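Local atomic coordinates of oxalate biosynthetic component 1 (Burkholderia thailandensis, PDB entry 5IKY), a protein that probably makes oxalate in a quorum sensing-dependent pathway, combining a serine hydrolase and a lyase activity in one bifunctional enzyme. Residues E688-I693 against A720-A725; R536-A541 against H562-T567; A235-P240 against I246-Q251; Y201-A206 against V210-E215. All blocks are in the same frame, centred on the assembly; numbering follows the deposited sequence.

Contact 1. Residues E688-I693 against A720-A725; sequences EYLVGI and ALLYHA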
loop_
_atom_site.group_PDB
_atom_site.type_symbol
_atom_site.label_atom_id
_atom_site.label_comp_id
_atom_site.label_asym_id
_atom_site.label_seq_id
_atom_site.Cartn_x
_atom_site.Cartn_y
_atom_site.Cartn_z
ATOM N N GLU A 688 -25.056 5.559 1.914
ATOM C CA GLU A 688 -23.913 6.231 1.305
ATOM C C GLU A 688 -22.611 5.765 1.941
ATOM O O GLU A 688 -21.592 5.637 1.267
ATOM C CB GLU A 688 -24.044 7.752 1.432
ATOM C CG GLU A 688 -25.085 8.373 0.512
ATOM C CD GLU A 688 -25.024 9.890 0.505
ATOM O OE1 GLU A 688 -24.371 10.466 1.401
ATOM O OE2 GLU A 688 -25.627 10.506 -0.401
ATOM N N TYR A 689 -22.659 5.512 3.244
ATOM C CA TYR A 689 -21.507 4.999 3.967
ATOM C C TYR A 689 -21.169 3.580 3.519
ATOM O O TYR A 689 -20.013 3.271 3.230
ATOM C CB TYR A 689 -21.768 5.037 5.477
ATOM C CG TYR A 689 -20.754 4.278 6.304
ATOM C CD1 TYR A 689 -19.457 4.749 6.452
ATOM C CD2 TYR A 689 -21.100 3.096 6.947
ATOM C CE1 TYR A 689 -18.528 4.059 7.210
ATOM C CE2 TYR A 689 -20.179 2.401 7.708
ATOM C CZ TYR A 689 -18.895 2.888 7.836
ATOM O OH TYR A 689 -17.977 2.201 8.592
ATOM N N LEU A 690 -22.188 2.727 3.449
ATOM C CA LEU A 690 -21.997 1.323 3.097
ATOM C C LEU A 690 -21.349 1.131 1.726
ATOM O O LEU A 690 -20.417 0.342 1.586
ATOM C CB LEU A 690 -23.333 0.580 3.139
ATOM C CG LEU A 690 -23.882 0.255 4.528
ATOM C CD1 LEU A 690 -25.266 -0.364 4.420
ATOM C CD2 LEU A 690 -22.934 -0.671 5.274
ATOM N N VAL A 691 -21.834 1.854 0.721
ATOM C CA VAL A 691 -21.302 1.711 -0.631
ATOM C C VAL A 691 -19.915 2.335 -0.764
ATOM O O VAL A 691 -19.267 2.207 -1.802
ATOM C CB VAL A 691 -22.236 2.342 -1.681
ATOM C CG1 VAL A 691 -23.559 1.593 -1.733
ATOM C CG2 VAL A 691 -22.456 3.818 -1.381
ATOM N N GLY A 692 -19.467 3.007 0.292
ATOM C CA GLY A 692 -18.152 3.622 0.305
ATOM C C GLY A 692 -17.103 2.784 1.013
ATOM O O GLY A 692 -15.915 3.107 0.982
ATOM N N ILE A 693 -17.536 1.706 1.662
ATOM C CA ILE A 693 -16.608 0.810 2.349
ATOM C C ILE A 693 -15.683 0.052 1.381
ATOM O O ILE A 693 -14.473 -0.003 1.613
ATOM C CB ILE A 693 -17.359 -0.201 3.244
ATOM C CG1 ILE A 693 -18.096 0.531 4.366
ATOM C CG2 ILE A 693 -16.395 -1.229 3.831
ATOM C CD1 ILE A 693 -18.946 -0.378 5.224
ATOM N N ALA A 720 -25.980 -3.481 -5.975
ATOM C CA ALA A 720 -27.147 -3.152 -6.787
ATOM C C ALA A 720 -28.350 -2.824 -5.906
ATOM O O ALA A 720 -29.107 -1.897 -6.190
ATOM C CB ALA A 720 -27.477 -4.297 -7.730
ATOM N N LEU A 721 -28.510 -3.593 -4.834
ATOM C CA LEU A 721 -29.617 -3.402 -3.904
ATOM C C LEU A 721 -29.445 -2.129 -3.084
ATOM O O LEU A 721 -30.408 -1.398 -2.850
ATOM C CB LEU A 721 -29.746 -4.610 -2.974
ATOM C CG LEU A 721 -30.259 -5.890 -3.636
ATOM C CD1 LEU A 721 -30.160 -7.069 -2.686
ATOM C CD2 LEU A 721 -31.689 -5.688 -4.095
ATOM N N LEU A 722 -28.217 -1.873 -2.648
ATOM C CA LEU A 722 -27.915 -0.682 -1.860
ATOM C C LEU A 722 -28.182 0.594 -2.651
ATOM O O LEU A 722 -28.787 1.535 -2.139
ATOM C CB LEU A 722 -26.463 -0.708 -1.384
ATOM C CG LEU A 722 -26.141 -1.732 -0.298
ATOM C CD1 LEU A 722 -24.657 -1.710 0.044
ATOM C CD2 LEU A 722 -26.988 -1.469 0.932
ATOM N N TYR A 723 -27.728 0.621 -3.900
ATOM C CA TYR A 723 -27.951 1.782 -4.757
ATOM C C TYR A 723 -29.412 1.899 -5.171
ATOM O O TYR A 723 -29.888 2.988 -5.481
ATOM C CB TYR A 723 -27.054 1.722 -5.994
ATOM C CG TYR A 723 -25.687 2.321 -5.763
ATOM C CD1 TYR A 723 -25.546 3.671 -5.467
ATOM C CD2 TYR A 723 -24.539 1.541 -5.837
ATOM C CE1 TYR A 723 -24.304 4.228 -5.246
ATOM C CE2 TYR A 723 -23.288 2.092 -5.623
ATOM C CZ TYR A 723 -23.177 3.438 -5.330
ATOM O OH TYR A 723 -21.941 3.998 -5.115
ATOM N N HIS A 724 -30.119 0.773 -5.177
ATOM C CA HIS A 724 -31.551 0.771 -5.447
ATOM C C HIS A 724 -32.283 1.593 -4.392
ATOM O O HIS A 724 -33.076 2.476 -4.717
ATOM C CB HIS A 724 -32.090 -0.660 -5.479
ATOM C CG HIS A 724 -33.528 -0.761 -5.884
ATOM N ND1 HIS A 724 -34.562 -0.314 -5.089
ATOM C CD2 HIS A 724 -34.104 -1.270 -6.997
ATOM C CE1 HIS A 724 -35.712 -0.536 -5.700
ATOM N NE2 HIS A 724 -35.462 -1.117 -6.859
ATOM N N ALA A 725 -32.007 1.294 -3.126
ATOM C CA ALA A 725 -32.603 2.031 -2.020
ATOM C C ALA A 725 -32.091 3.466 -1.999
ATOM O O ALA A 725 -32.825 4.395 -1.659
ATOM C CB ALA A 725 -32.304 1.341 -0.698
#
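V691 lodges against L722 and Y723 where the turn that follows helix 682-690 packs on helix 715-734 in the cap region. The chain makes a type I turn from L690 to I693 here, and L690 and V691 face the other helix. V691 CG1, anti to its own carbonyl carbon (chi1 -65°), reaches in two directions at once. It rests against L722 CB at 3.7 Å, and it lies over one face of the Y723 ring, CG1 standing 4.1 Å from the ring centroid and 18° off the normal, a CH-pi contact set toward the rim. Valine suits this place because its beta-branch holds two methyls close to the main chain, CG1 for L722 and the ring face, CG2 for the ring's hydroxyl end. L722 runs past V691 in the opposite direction, and its two methyls carry on to L690: CD1 lies against L690 CB, and L722 CD2 meets L690 CD1 at 4.0 Å, the two leucines crossing at about a right angle. Y723 brings its ring across the valine, with CE2 nearest CG1, and CZ and OH close to CB and CG2. Around this patch L722 also touches L561, while Y723 leans on L853 of helix 849-860. The far end of the ring completes the grip, for Y723 OH lies 3.8 Å from V691 CG2.

Contact 2. Residues R536-A541 against H562-T567; sequences RQAEAA and HPIVDT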
loop_
_atom_site.group_PDB
_atom_site.type_symbol
_atom_site.label_atom_id
_atom_site.label_comp_id
_atom_site.label_asym_id
_atom_site.label_seq_id
_atom_site.Cartn_x
_atom_site.Cartn_y
_atom_site.Cartn_z
ATOM N N ARG A 536 -20.231 -7.004 5.134
ATOM C CA ARG A 536 -20.604 -8.411 5.002
ATOM C C ARG A 536 -21.896 -8.711 5.754
ATOM O O ARG A 536 -22.620 -9.645 5.412
ATOM C CB ARG A 536 -19.479 -9.315 5.505
ATOM C CG ARG A 536 -18.299 -9.410 4.556
ATOM C CD ARG A 536 -17.114 -10.058 5.231
ATOM N NE ARG A 536 -16.015 -10.291 4.303
ATOM C CZ ARG A 536 -14.783 -10.603 4.683
ATOM N NH1 ARG A 536 -14.499 -10.712 5.972
ATOM N NH2 ARG A 536 -13.836 -10.800 3.776
ATOM N N GLN A 537 -22.175 -7.911 6.777
ATOM C CA GLN A 537 -23.418 -8.028 7.525
ATOM C C GLN A 537 -24.598 -7.567 6.664
ATOM O O GLN A 537 -25.701 -8.112 6.759
ATOM C CB GLN A 537 -23.333 -7.219 8.822
ATOM C CG GLN A 537 -24.481 -7.451 9.781
ATOM C CD GLN A 537 -24.375 -6.599 11.029
ATOM O OE1 GLN A 537 -23.278 -6.268 11.479
ATOM N NE2 GLN A 537 -25.521 -6.233 11.592
ATOM N N ALA A 538 -24.358 -6.564 5.820
ATOM C CA ALA A 538 -25.376 -6.081 4.888
ATOM C C ALA A 538 -25.553 -7.064 3.756
ATOM O O ALA A 538 -26.671 -7.336 3.319
ATOM C CB ALA A 538 -25.009 -4.707 4.345
ATOM N N GLU A 539 -24.430 -7.592 3.284
ATOM C CA GLU A 539 -24.431 -8.597 2.238
ATOM C C GLU A 539 -25.250 -9.805 2.677
ATOM O O GLU A 539 -26.016 -10.369 1.893
ATOM C CB GLU A 539 -22.996 -8.994 1.907
ATOM C CG GLU A 539 -22.844 -9.938 0.744
ATOM C CD GLU A 539 -21.395 -10.090 0.335
ATOM O OE1 GLU A 539 -20.926 -11.243 0.226
ATOM O OE2 GLU A 539 -20.724 -9.058 0.118
ATOM N N ALA A 540 -25.105 -10.175 3.947
ATOM C CA ALA A 540 -25.843 -11.298 4.514
ATOM C C ALA A 540 -27.331 -10.984 4.655
ATOM O O ALA A 540 -28.179 -11.829 4.378
ATOM C CB ALA A 540 -25.259 -11.687 5.864
ATOM N N ALA A 541 -27.644 -9.767 5.085
ATOM C CA ALA A 541 -29.032 -9.374 5.318
ATOM C C ALA A 541 -29.836 -9.263 4.022
ATOM O O ALA A 541 -31.061 -9.372 4.035
ATOM C CB ALA A 541 -29.083 -8.058 6.080
ATOM N N HIS A 562 -31.985 -2.522 8.958
ATOM C CA HIS A 562 -32.285 -1.773 10.177
ATOM C C HIS A 562 -31.210 -1.891 11.273
ATOM O O HIS A 562 -30.808 -0.873 11.836
ATOM C CB HIS A 562 -33.646 -2.199 10.737
ATOM C CG HIS A 562 -34.204 -1.246 11.747
ATOM N ND1 HIS A 562 -34.771 -0.038 11.396
ATOM C CD2 HIS A 562 -34.278 -1.317 13.097
ATOM C CE1 HIS A 562 -35.172 0.590 12.486
ATOM N NE2 HIS A 562 -34.886 -0.165 13.531
ATOM N N PRO A 563 -30.737 -3.117 11.582
ATOM C CA PRO A 563 -29.714 -3.167 12.637
ATOM C C PRO A 563 -28.393 -2.524 12.225
ATOM O O PRO A 563 -27.620 -2.086 13.075
ATOM C CB PRO A 563 -29.536 -4.671 12.881
ATOM C CG PRO A 563 -29.980 -5.317 11.621
ATOM C CD PRO A 563 -31.106 -4.468 11.119
ATOM N N ILE A 564 -28.141 -2.471 10.924
ATOM C CA ILE A 564 -26.910 -1.889 10.404
ATOM C C ILE A 564 -26.967 -0.367 10.410
ATOM O O ILE A 564 -25.970 0.305 10.695
ATOM C CB ILE A 564 -26.626 -2.402 8.990
ATOM C CG1 ILE A 564 -26.227 -3.870 9.068
ATOM C CG2 ILE A 564 -25.551 -1.559 8.312
ATOM C CD1 ILE A 564 -25.905 -4.454 7.770
ATOM N N VAL A 565 -28.144 0.170 10.111
ATOM C CA VAL A 565 -28.373 1.602 10.222
ATOM C C VAL A 565 -28.086 2.061 11.649
ATOM O O VAL A 565 -27.458 3.097 11.863
ATOM C CB VAL A 565 -29.812 1.973 9.827
ATOM C CG1 VAL A 565 -30.080 3.452 10.073
ATOM C CG2 VAL A 565 -30.062 1.614 8.370
ATOM N N ASP A 566 -28.526 1.266 12.620
ATOM C CA ASP A 566 -28.294 1.591 14.022
ATOM C C ASP A 566 -26.802 1.582 14.334
ATOM O O ASP A 566 -26.301 2.459 15.041
ATOM C CB ASP A 566 -29.034 0.618 14.939
ATOM C CG ASP A 566 -29.100 1.109 16.374
ATOM O OD1 ASP A 566 -29.933 1.994 16.661
ATOM O OD2 ASP A 566 -28.318 0.612 17.213
ATOM N N THR A 567 -26.097 0.590 13.798
ATOM C CA THR A 567 -24.649 0.505 13.955
ATOM C C THR A 567 -23.969 1.755 13.400
ATOM O O THR A 567 -23.073 2.318 14.031
ATOM C CB THR A 567 -24.073 -0.740 13.253
ATOM O OG1 THR A 567 -24.597 -1.925 13.862
ATOM C CG2 THR A 567 -22.555 -0.753 13.352
#
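I564 sends its CD1 between Q537 and A538, the central contact where two antiparallel helices lie side by side. Their local axes pass 10.2 Å apart, and their directions differ by 162°. The isoleucine is stretched out: CG1 stands anti to the carbonyl carbon (chi1 -70°) and the chain continues straight to CD1, so that the methyl reaches onto the other helix. There I564 CD1 meets the methyl A538 CB at 3.5 Å, and it also lies against the backbone, 3.3 Å from A538 N. An alanine suits this spot because its small side chain lets the tip of the isoleucine come down to the main chain. Q537 takes the flank. With CG anti to the backbone N (chi1 -170°) and the chain extended beyond it, the glutamine slides past I564 in the opposite direction, laying its aliphatic part along the isoleucine: Q537 CG is 3.9 Å from I564 CD1, and its amide nitrogen NE2 ends 3.5 Å from I564 CG1. Its apolar stem packs while the amide ends toward the partly exposed edge of the pair. P563 lies beside it in the first turn of its helix, where lacking an N-H costs no bond. P563 O takes two donors from opposite faces of its plane, T567 N at 3.2 Å and T567 OG1 at 3.1 Å. I564 also packs on L690 of helix 682-690 and, with T567, on L534 of helix 530-541, so that helices 530-541, 562-579 and 682-690 pack together, each touching the other two.

Contact 3. Residues A235-P240 against I246-Q251; sequences ATLAIP and IGIGSQ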
loop_
_atom_site.group_PDB
_atom_site.type_symbol
_atom_site.label_atom_id
_atom_site.label_comp_id
_atom_site.label_asym_id
_atom_site.label_seq_id
_atom_site.Cartn_x
_atom_site.Cartn_y
_atom_site.Cartn_z
ATOM N N ALA A 235 22.379 10.736 25.621
ATOM C CA ALA A 235 23.341 11.819 25.793
ATOM C C ALA A 235 24.295 11.912 24.605
ATOM O O ALA A 235 24.345 11.012 23.767
ATOM C CB ALA A 235 24.123 11.628 27.086
ATOM N N THR A 236 25.045 13.009 24.534
ATOM C CA THR A 236 26.042 13.193 23.484
ATOM C C THR A 236 27.403 13.551 24.071
ATOM O O THR A 236 27.499 14.364 24.989
ATOM C CB THR A 236 25.627 14.293 22.483
ATOM O OG1 THR A 236 25.265 15.483 23.194
ATOM C CG2 THR A 236 24.446 13.834 21.642
ATOM N N LEU A 237 28.453 12.935 23.536
ATOM C CA LEU A 237 29.818 13.253 23.939
ATOM C C LEU A 237 30.433 14.290 23.012
ATOM O O LEU A 237 30.436 14.113 21.795
ATOM C CB LEU A 237 30.691 11.998 23.945
ATOM C CG LEU A 237 30.454 10.959 25.036
ATOM C CD1 LEU A 237 31.411 9.799 24.839
ATOM C CD2 LEU A 237 30.639 11.580 26.407
ATOM N N ALA A 238 30.956 15.368 23.588
ATOM C CA ALA A 238 31.715 16.346 22.818
ATOM C C ALA A 238 33.191 15.972 22.818
ATOM O O ALA A 238 33.822 15.907 23.872
ATOM C CB ALA A 238 31.519 17.746 23.377
ATOM N N ILE A 239 33.735 15.720 21.632
ATOM C CA ILE A 239 35.140 15.352 21.488
ATOM C C ILE A 239 35.950 16.525 20.929
ATOM O O ILE A 239 35.550 17.145 19.942
ATOM C CB ILE A 239 35.302 14.122 20.566
ATOM C CG1 ILE A 239 34.353 13.001 20.995
ATOM C CG2 ILE A 239 36.741 13.631 20.567
ATOM C CD1 ILE A 239 34.658 12.426 22.359
ATOM N N PRO A 240 37.086 16.845 21.569
ATOM C CA PRO A 240 37.955 17.928 21.091
ATOM C C PRO A 240 38.393 17.729 19.641
ATOM O O PRO A 240 38.855 16.644 19.284
ATOM C CB PRO A 240 39.159 17.856 22.037
ATOM C CG PRO A 240 38.616 17.253 23.285
ATOM C CD PRO A 240 37.567 16.269 22.838
ATOM N N ILE A 246 29.410 12.554 19.708
ATOM C CA ILE A 246 29.101 11.128 19.653
ATOM C C ILE A 246 27.843 10.807 20.454
ATOM O O ILE A 246 27.761 11.109 21.644
ATOM C CB ILE A 246 30.258 10.273 20.194
ATOM C CG1 ILE A 246 31.578 10.686 19.543
ATOM C CG2 ILE A 246 29.975 8.793 19.967
ATOM C CD1 ILE A 246 31.638 10.405 18.063
ATOM N N GLY A 247 26.865 10.195 19.798
ATOM C CA GLY A 247 25.633 9.815 20.463
ATOM C C GLY A 247 25.817 8.579 21.319
ATOM O O GLY A 247 26.283 7.544 20.838
ATOM N N ILE A 248 25.459 8.689 22.594
ATOM C CA ILE A 248 25.539 7.559 23.514
ATOM C C ILE A 248 24.189 7.302 24.180
ATOM O O ILE A 248 23.339 8.189 24.254
ATOM C CB ILE A 248 26.612 7.782 24.604
ATOM C CG1 ILE A 248 26.285 9.020 25.440
ATOM C CG2 ILE A 248 27.995 7.908 23.983
ATOM C CD1 ILE A 248 27.246 9.240 26.586
ATOM N N GLY A 249 24.002 6.080 24.665
ATOM C CA GLY A 249 22.746 5.682 25.269
ATOM C C GLY A 249 22.524 4.197 25.088
ATOM O O GLY A 249 23.092 3.583 24.185
ATOM N N SER A 250 21.695 3.615 25.946
ATOM C CA SER A 250 21.452 2.178 25.910
ATOM C C SER A 250 20.527 1.777 24.767
ATOM O O SER A 250 20.593 0.643 24.286
ATOM C CB SER A 250 20.859 1.702 27.236
ATOM O OG SER A 250 21.630 2.160 28.332
ATOM N N GLN A 251 19.675 2.710 24.339
ATOM C CA GLN A 251 18.605 2.414 23.386
ATOM C C GLN A 251 17.839 1.184 23.863
ATOM O O GLN A 251 17.545 0.276 23.086
ATOM C CB GLN A 251 19.161 2.196 21.976
ATOM C CG GLN A 251 19.672 3.463 21.301
ATOM C CD GLN A 251 20.274 3.199 19.931
ATOM O OE1 GLN A 251 19.724 2.442 19.131
ATOM N NE2 GLN A 251 21.413 3.826 19.655
#
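A235 and I248 form a hydrogen-bonded antiparallel pair, with I248 N donating to A235 O at 2.8 Å and A235 N to I248 O at 3.0 Å. Two residues further along this beta hairpin the pattern repeats: L237 N reaches I246 O at 2.7 Å, and I246 N reaches L237 O at 2.8 Å. T236 and G247 face each other between them as the non-hydrogen-bonded pair; here T236 CA comes 3.3 Å from I246 O in a CA-H...O contact. In sequence the hairpin follows strand 223-226 of the TIM-barrel-like sheet and precedes helix 257-270. Its two faces differ. T236 occupies the exposed one, where a hydroxyl is at home, while A235, L237, I246 and I248 share the other, on which helix 37-49 lies, with L47 touching both L237 and I246. I248 holds CG1 between its backbone N and carbonyl carbon (chi1 61°), a turn that swings the chain toward the neighbouring strand, where CG1 lies 3.2 Å from A235 O and also rests against A235 CB. I248 CD1 then presses on L237 CG at 4.0 Å, the two side chains crossing at about a right angle. At the other end the apolar face runs past the paired residues, where I239 CG1 meets I246 CG1 at 3.9 Å.

Contact 4. Residues Y201-A206 against V210-E215; sequences YLPITA and VDASRE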
loop_
_atom_site.group_PDB
_atom_site.type_symbol
_atom_site.label_atom_id
_atom_site.label_comp_id
_atom_site.label_asym_id
_atom_site.label_seq_id
_atom_site.Cartn_x
_atom_site.Cartn_y
_atom_site.Cartn_z
ATOM N N TYR A 201 20.173 1.901 9.781
ATOM C CA TYR A 201 18.820 1.801 9.250
ATOM C C TYR A 201 17.808 1.371 10.307
ATOM O O TYR A 201 16.615 1.266 10.025
ATOM C CB TYR A 201 18.792 0.829 8.069
ATOM C CG TYR A 201 19.780 1.191 6.982
ATOM C CD1 TYR A 201 19.551 2.278 6.148
ATOM C CD2 TYR A 201 20.942 0.452 6.795
ATOM C CE1 TYR A 201 20.450 2.619 5.157
ATOM C CE2 TYR A 201 21.849 0.788 5.803
ATOM C CZ TYR A 201 21.596 1.872 4.988
ATOM O OH TYR A 201 22.489 2.212 4.000
ATOM N N LEU A 202 18.284 1.129 11.523
ATOM C CA LEU A 202 17.394 0.722 12.602
ATOM C C LEU A 202 16.591 1.903 13.129
ATOM O O LEU A 202 17.158 2.894 13.585
ATOM C CB LEU A 202 18.173 0.079 13.745
ATOM C CG LEU A 202 17.243 -0.574 14.768
ATOM C CD1 LEU A 202 16.658 -1.862 14.204
ATOM C CD2 LEU A 202 17.959 -0.828 16.072
ATOM N N PRO A 203 15.259 1.794 13.068
ATOM C CA PRO A 203 14.352 2.844 13.540
ATOM C C PRO A 203 14.091 2.747 15.043
ATOM O O PRO A 203 13.655 1.699 15.519
ATOM C CB PRO A 203 13.077 2.576 12.740
ATOM C CG PRO A 203 13.082 1.089 12.534
ATOM C CD PRO A 203 14.530 0.650 12.487
ATOM N N ILE A 204 14.356 3.819 15.783
ATOM C CA ILE A 204 14.111 3.816 17.225
ATOM C C ILE A 204 13.208 4.970 17.658
ATOM O O ILE A 204 12.888 5.106 18.838
ATOM C CB ILE A 204 15.429 3.878 18.025
ATOM C CG1 ILE A 204 16.196 5.163 17.703
ATOM C CG2 ILE A 204 16.281 2.651 17.739
ATOM C CD1 ILE A 204 17.540 5.264 18.401
ATOM N N THR A 205 12.800 5.799 16.703
ATOM C CA THR A 205 11.835 6.856 16.982
ATOM C C THR A 205 10.491 6.496 16.370
ATOM O O THR A 205 10.420 5.659 15.471
ATOM C CB THR A 205 12.288 8.222 16.434
ATOM O OG1 THR A 205 12.350 8.167 15.003
ATOM C CG2 THR A 205 13.656 8.600 16.997
ATOM N N ALA A 206 9.431 7.133 16.862
ATOM C CA ALA A 206 8.075 6.859 16.395
ATOM C C ALA A 206 7.952 6.984 14.877
ATOM O O ALA A 206 7.465 6.068 14.210
ATOM C CB ALA A 206 7.086 7.788 17.082
ATOM N N VAL A 210 7.198 4.032 12.107
ATOM C CA VAL A 210 6.086 4.111 11.168
ATOM C C VAL A 210 6.572 3.903 9.736
ATOM O O VAL A 210 6.001 3.113 8.988
ATOM C CB VAL A 210 5.355 5.461 11.272
ATOM C CG1 VAL A 210 4.465 5.686 10.059
ATOM C CG2 VAL A 210 4.541 5.517 12.553
ATOM N N ASP A 211 7.645 4.597 9.367
ATOM C CA ASP A 211 8.195 4.485 8.020
ATOM C C ASP A 211 8.700 3.077 7.714
ATOM O O ASP A 211 8.433 2.539 6.640
ATOM C CB ASP A 211 9.322 5.498 7.815
ATOM C CG ASP A 211 8.808 6.916 7.694
ATOM O OD1 ASP A 211 7.620 7.088 7.348
ATOM O OD2 ASP A 211 9.591 7.860 7.937
ATOM N N ALA A 212 9.425 2.482 8.656
ATOM C CA ALA A 212 9.959 1.138 8.463
ATOM C C ALA A 212 8.830 0.128 8.278
ATOM O O ALA A 212 8.947 -0.812 7.490
ATOM C CB ALA A 212 10.842 0.741 9.637
ATOM N N SER A 213 7.736 0.336 9.002
ATOM C CA SER A 213 6.569 -0.532 8.902
ATOM C C SER A 213 5.915 -0.424 7.528
ATOM O O SER A 213 5.593 -1.436 6.902
ATOM C CB SER A 213 5.557 -0.187 9.993
ATOM O OG SER A 213 6.118 -0.370 11.282
ATOM N N ARG A 214 5.725 0.810 7.067
ATOM C CA ARG A 214 5.122 1.065 5.762
ATOM C C ARG A 214 5.920 0.413 4.633
ATOM O O ARG A 214 5.345 -0.172 3.710
ATOM C CB ARG A 214 5.004 2.572 5.514
ATOM C CG ARG A 214 4.166 3.317 6.546
ATOM C CD ARG A 214 2.854 3.808 5.968
ATOM N NE ARG A 214 3.007 5.027 5.180
ATOM C CZ ARG A 214 2.330 5.289 4.066
ATOM N NH1 ARG A 214 1.454 4.412 3.598
ATOM N NH2 ARG A 214 2.530 6.428 3.419
ATOM N N GLU A 215 7.243 0.515 4.712
ATOM C CA GLU A 215 8.122 -0.076 3.706
ATOM C C GLU A 215 7.960 -1.590 3.667
ATOM O O GLU A 215 7.924 -2.197 2.599
ATOM C CB GLU A 215 9.579 0.284 3.986
ATOM C CG GLU A 215 9.881 1.771 3.944
ATOM C CD GLU A 215 11.241 2.102 4.531
ATOM O OE1 GLU A 215 11.995 1.159 4.854
ATOM O OE2 GLU A 215 11.553 3.304 4.673
#
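A206 O accepts a hydrogen bond from V210 N at 2.9 Å, nearly straight at 164°, and so closes the first turn of the helix that V210-E215 continues. The residues before it form an irregular strip that runs beside the helix, P203 near A212, to the N-terminal end, where the chain turns into the helix at A206: the CA atoms of P203 and A212 are 6.9 Å apart and those of A206 and V210 6.2 Å apart. T205 stands at the N-cap, its OG1 making a weak hydrogen bond to G208 N, one of the amides that the start of a helix would otherwise leave without an acceptor. Among the side chains, P203 faces the helix and its ring carbon CG touches A212 CB at 3.7 Å. Both types fit: the rigid proline ring presents a compact apolar surface to the helix, and the alanine methyl is small enough for the loop to lie close. V210 turns its CG1 anti to the backbone N (chi1 164°), which brings the other methyl, CG2, beside that nitrogen and within 3.4 Å of A206 O. The helix is held on two sides. A206 touches I263, and V210 touches T266, both of helix 257-270, whereas S213 leans on V224 and L226 of strand 223-226, the barrel strand that leads to the magnesium ligand H227.

Overall arrangement
From the N terminus, contact 4 comes first and spans just three residues, all helical, at the start of helix 206-218. Contact 3 follows as a hairpin closing a five-residue connection; Q251 OE1 touches I204 CD1 at 3.6 Å, so both belong to one neighbourhood of the TIM-barrel-like region, probably the lyase part. Contact 2 then joins helix 530-541 to helix 562-579 across 20 residues, and contact 1 joins segments 688-693 and 720-725 across 26. These last two also touch, L690 CD1 meeting I564 CG2 at 4.1 Å, forming one helical cluster that includes much of the cap region. All four lie in series, none nesting or crossing; the centres of contacts 1 and 3 are about 58 Å apart.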